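Local coordinates for protein angel homolog 2 (Homo sapiens, PDB 6RW0) that acts as a 2',3'-cyclic phosphatase of the CCR4 deadenylase family and probably binds mRNA 3'-untranslated regions, at residues A[52-58]-A[232-236]; A[100-105]-A[191-195]. All blocks are in the same frame, centred on the assembly; numbering follows the deposited sequence.

Contact 1 (A[52-58]-A[232-236]); sequences FSVMSYN and VMCGD
Val-54 and Cys-234 pack against each other where strands 52-58 and 232-236 face across the core of the two-sheet sandwich that typifies the endonuclease/exonuclease/phosphatase fold. The strands run nearly parallel, 19° apart, in different sheets, and meet mainly through side chains. The middle is tight: CG1 of Val-54, placed anti to its own backbone N (chi1 179°), rests 3.6 Å from SG of Cys-234, and OG of Ser-56 lies over Cys-234 CB at 3.5 Å. Toward the start of the strands the fit is looser. Val-54 and Val-232 slide past each other with CG1 atoms 4.2 Å apart, and Phe-52 turns the edge of its ring, at CE2, to Val-232 CG2 at 4.3 Å. The C-terminal end of the strands borders the metal site, the nearest side-chain atom of Asn-58 lying about 4 Å from the magnesium ion. There Asn-58 is fixed by OD1 accepting from the backbone N of Leu-60 and by ND2 donating to both Glu-105 OE2 and Asp-236 OD2. Replacing Asn-58 by an alanine removes this donor, and would probably leave Asp-236 OD2 and Glu-105 OE2 without their shared partner. Asn-58 ND2 reaches OD2 of Asp-236 at 3.0 Å in a bent bond, on the anti lone pair, with the amide and carboxylate planes 51° apart.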
# COMPACT_ATOMS: atom_id res chain seq x y z
N PHE A 52 -0.43 10.01 16.09
CA PHE A 52 -1.00 10.32 14.77
C PHE A 52 -1.60 9.04 14.21
O PHE A 52 -1.14 7.98 14.50
CB PHE A 52 0.06 10.91 13.83
CG PHE A 52 1.16 9.97 13.45
CD1 PHE A 52 2.19 9.69 14.33
CD2 PHE A 52 1.16 9.34 12.23
CE1 PHE A 52 3.20 8.82 13.97
CE2 PHE A 52 2.17 8.46 11.88
CZ PHE A 52 3.19 8.21 12.75
N SER A 53 -2.61 9.23 13.39
CA SER A 53 -3.30 8.13 12.73
C SER A 53 -3.04 8.14 11.23
O SER A 53 -2.78 9.19 10.63
CB SER A 53 -4.80 8.20 13.00
OG SER A 53 -5.33 9.45 12.57
N VAL A 54 -3.11 6.95 10.64
CA VAL A 54 -2.83 6.71 9.23
C VAL A 54 -3.92 5.82 8.66
O VAL A 54 -4.20 4.75 9.21
CB VAL A 54 -1.46 6.03 9.01
CG1 VAL A 54 -1.22 5.79 7.51
CG2 VAL A 54 -0.34 6.83 9.61
N MET A 55 -4.46 6.24 7.54
CA MET A 55 -5.46 5.47 6.79
C MET A 55 -4.86 5.07 5.43
O MET A 55 -4.30 5.95 4.80
CB MET A 55 -6.71 6.30 6.54
CG MET A 55 -7.69 5.58 5.64
SD MET A 55 -9.15 6.58 5.30
CE MET A 55 -10.11 6.21 6.75
N SER A 56 -4.94 3.80 5.04
CA SER A 56 -4.50 3.31 3.71
C SER A 56 -5.77 2.84 3.01
O SER A 56 -6.44 2.01 3.58
CB SER A 56 -3.48 2.23 3.81
OG SER A 56 -3.02 1.89 2.52
N TYR A 57 -6.10 3.36 1.84
CA TYR A 57 -7.37 3.01 1.18
C TYR A 57 -7.20 2.98 -0.34
O TYR A 57 -6.92 4.02 -0.89
CB TYR A 57 -8.42 4.05 1.59
CG TYR A 57 -9.86 3.69 1.36
CD1 TYR A 57 -10.25 2.43 0.95
CD2 TYR A 57 -10.84 4.62 1.64
CE1 TYR A 57 -11.58 2.12 0.78
CE2 TYR A 57 -12.18 4.32 1.48
CZ TYR A 57 -12.55 3.07 1.04
OH TYR A 57 -13.86 2.76 0.87
N ASN A 58 -7.44 1.84 -0.97
CA ASN A 58 -7.53 1.74 -2.44
C ASN A 58 -9.01 2.05 -2.71
O ASN A 58 -9.83 1.25 -2.34
CB ASN A 58 -7.08 0.36 -2.91
CG ASN A 58 -7.28 0.17 -4.39
OD1 ASN A 58 -8.16 0.75 -4.97
ND2 ASN A 58 -6.45 -0.66 -5.00
N VAL A 232 6.38 4.80 7.98
CA VAL A 232 5.09 4.15 7.76
C VAL A 232 4.98 3.92 6.27
O VAL A 232 5.05 4.87 5.48
CB VAL A 232 3.92 4.99 8.29
CG1 VAL A 232 2.62 4.24 8.06
CG2 VAL A 232 4.09 5.30 9.75
N MET A 233 4.85 2.65 5.86
CA MET A 233 4.80 2.25 4.46
C MET A 233 3.47 1.57 4.20
O MET A 233 3.22 0.47 4.72
CB MET A 233 5.97 1.34 4.09
CG MET A 233 5.93 0.87 2.64
SD MET A 233 7.35 -0.12 2.14
CE MET A 233 7.00 -1.69 2.94
N CYS A 234 2.61 2.24 3.43
CA CYS A 234 1.27 1.77 3.14
C CYS A 234 1.15 1.35 1.69
O CYS A 234 1.92 1.78 0.82
CB CYS A 234 0.26 2.91 3.32
SG CYS A 234 0.16 3.57 4.98
N GLY A 235 0.14 0.56 1.40
CA GLY A 235 -0.27 0.44 0.02
C GLY A 235 -0.97 -0.87 -0.29
O GLY A 235 -1.23 -1.70 0.58
N ASP A 236 -1.25 -1.02 -1.58
CA ASP A 236 -1.78 -2.23 -2.18
C ASP A 236 -0.60 -2.92 -2.84
O ASP A 236 -0.09 -2.46 -3.87
CB ASP A 236 -2.89 -1.88 -3.16
CG ASP A 236 -3.49 -3.10 -3.83
OD1 ASP A 236 -2.87 -4.18 -3.80
OD2 ASP A 236 -4.60 -2.98 -4.41

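Contact 2 (A[100-105]-A[191-195]); sequences VLCLQE and VANTH. With MG (magnesium ion), chain B.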
# COMPACT_ATOMS: atom_id res chain seq x y z
N VAL A 100 -3.12 11.18 8.42
CA VAL A 100 -2.40 10.90 7.19
C VAL A 100 -3.27 9.96 6.37
O VAL A 100 -3.79 8.97 6.91
CB VAL A 100 -1.04 10.22 7.45
CG1 VAL A 100 -0.33 9.90 6.15
CG2 VAL A 100 -0.16 11.09 8.32
N LEU A 101 -3.44 10.27 5.08
CA LEU A 101 -4.15 9.40 4.15
C LEU A 101 -3.20 8.92 3.07
O LEU A 101 -2.51 9.73 2.43
CB LEU A 101 -5.29 10.12 3.43
CG LEU A 101 -6.24 10.92 4.29
CD1 LEU A 101 -7.19 11.65 3.34
CD2 LEU A 101 -6.98 10.04 5.26
N CYS A 102 -3.16 7.62 2.87
CA CYS A 102 -2.42 7.00 1.78
C CYS A 102 -3.47 6.35 0.90
O CYS A 102 -4.06 5.33 1.28
CB CYS A 102 -1.43 5.97 2.30
SG CYS A 102 0.01 6.79 3.06
N LEU A 103 -3.73 6.94 -0.26
CA LEU A 103 -4.78 6.48 -1.15
C LEU A 103 -4.18 5.87 -2.41
O LEU A 103 -3.15 6.32 -2.91
CB LEU A 103 -5.71 7.64 -1.53
CG LEU A 103 -6.29 8.46 -0.37
CD1 LEU A 103 -7.12 9.63 -0.89
CD2 LEU A 103 -7.11 7.57 0.55
N GLN A 104 -4.84 4.84 -2.92
CA GLN A 104 -4.51 4.25 -4.20
C GLN A 104 -5.72 4.28 -5.12
O GLN A 104 -6.86 4.43 -4.67
CB GLN A 104 -3.96 2.82 -4.06
CG GLN A 104 -2.85 2.68 -3.00
CD GLN A 104 -3.38 2.48 -1.60
OE1 GLN A 104 -4.43 1.86 -1.41
NE2 GLN A 104 -2.68 3.01 -0.62
N GLU A 105 -5.46 4.13 -6.42
CA GLU A 105 -6.48 4.18 -7.47
C GLU A 105 -7.22 5.51 -7.48
O GLU A 105 -8.43 5.58 -7.70
CB GLU A 105 -7.42 2.98 -7.43
CG GLU A 105 -6.66 1.73 -7.82
CD GLU A 105 -7.54 0.60 -8.30
OE1 GLU A 105 -8.64 0.85 -8.85
OE2 GLU A 105 -7.10 -0.56 -8.12
N VAL A 191 6.67 8.78 5.21
CA VAL A 191 5.45 8.08 4.83
C VAL A 191 5.57 7.68 3.37
O VAL A 191 5.80 8.53 2.50
CB VAL A 191 4.20 8.95 5.04
CG1 VAL A 191 2.94 8.19 4.62
CG2 VAL A 191 4.10 9.39 6.48
N ALA A 192 5.39 6.39 3.09
CA ALA A 192 5.50 5.85 1.75
C ALA A 192 4.18 5.19 1.37
O ALA A 192 3.45 4.69 2.22
CB ALA A 192 6.63 4.84 1.67
N ASN A 193 3.88 5.23 0.07
CA ASN A 193 2.65 4.67 -0.48
C ASN A 193 2.95 4.13 -1.87
O ASN A 193 3.72 4.73 -2.63
CB ASN A 193 1.61 5.80 -0.53
CG ASN A 193 0.24 5.35 -1.01
OD1 ASN A 193 -0.09 4.17 -1.00
ND2 ASN A 193 -0.59 6.31 -1.39
N THR A 194 2.36 2.98 -2.19
CA THR A 194 2.52 2.42 -3.52
C THR A 194 1.33 1.55 -3.87
O THR A 194 0.51 1.20 -3.02
CB THR A 194 3.83 1.63 -3.64
OG1 THR A 194 4.12 1.35 -5.01
CG2 THR A 194 3.77 0.29 -2.91
N HIS A 195 1.28 1.18 -5.15
CA HIS A 195 0.32 0.21 -5.68
C HIS A 195 1.14 -0.62 -6.67
O HIS A 195 1.48 -0.14 -7.76
CB HIS A 195 -0.86 0.92 -6.33
CG HIS A 195 -1.97 0.00 -6.71
ND1 HIS A 195 -3.13 0.46 -7.30
CD2 HIS A 195 -2.10 -1.34 -6.61
CE1 HIS A 195 -3.93 -0.57 -7.54
NE2 HIS A 195 -3.34 -1.67 -7.11
MG MG B . -8.27 -2.53 -8.18
O HOH W 1 -3.26 3.20 -8.06
O HOH W 2 -9.12 -1.62 -9.99
O HOH W 3 -9.79 -4.21 -8.04
O HOH W 4 -7.13 -4.27 -9.67
O HOH W 5 -9.54 -1.26 -6.57
O HOH W 6 -7.49 -3.98 -6.63
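Asn-193 bridges strands 100-104 and 191-195, with both ends of its amide in use. Its ND2 donates to the main-chain O of Leu-103 (3.0 Å), approaching from above the carbonyl plane, while its OD1 accepts from NE2 of Gln-104 at 2.9 Å in a nearly straight bond (168°). The two amides stand 80° apart, and the bend of Gln-104 at chi2 (85°) folds NE2 back to this acceptor; a weak bond joins the same nitrogen to OG of Ser-56. Beyond them, Glu-105 and His-195 lie nearly coplanar, with OE2 at the ring edge, 3.2 Å from CE1. OE2 binds the magnesium ion at 2.3 Å, whereas OE1 takes the backbone N of Ser-61 and a metal-bound water. Five waters complete the six ligands of the ion. Another water links His-195 ND1 (2.8 Å) to the backbone N of Glu-105. At the opposite end the chemistry is apolar: Val-100 and Val-191 meet tip to tip, and Cys-102 SG touches Val-191 CG1 at 3.6 Å. Strand 100-107 runs between strands 49-58 and 137-144 in one sheet, and strand 189-195 between 171-179 and 231-236 in the other.

Both contacts are buried and bridge the same two sheets, with strands 49-58 and 100-107 as neighbours on one side and 231-236 and 189-195 on the other. Within the sheets backbone pairing ties them together, as in the probable hydrogen bonds Met-55 O to Cys-102 N and Val-232 O to Ala-192 N. Each passes from valines and a cysteine in the core to polar groups at the magnesium end. Contact 1 has a single direct hydrogen bond between its segments, at that end, whereas contact 2 carries an amide network deeper into the interior and supplies the direct protein ligand of the metal. The two polar ends also adjoin, Asp-236 OD2 lying 3.3 Å from His-195 NE2.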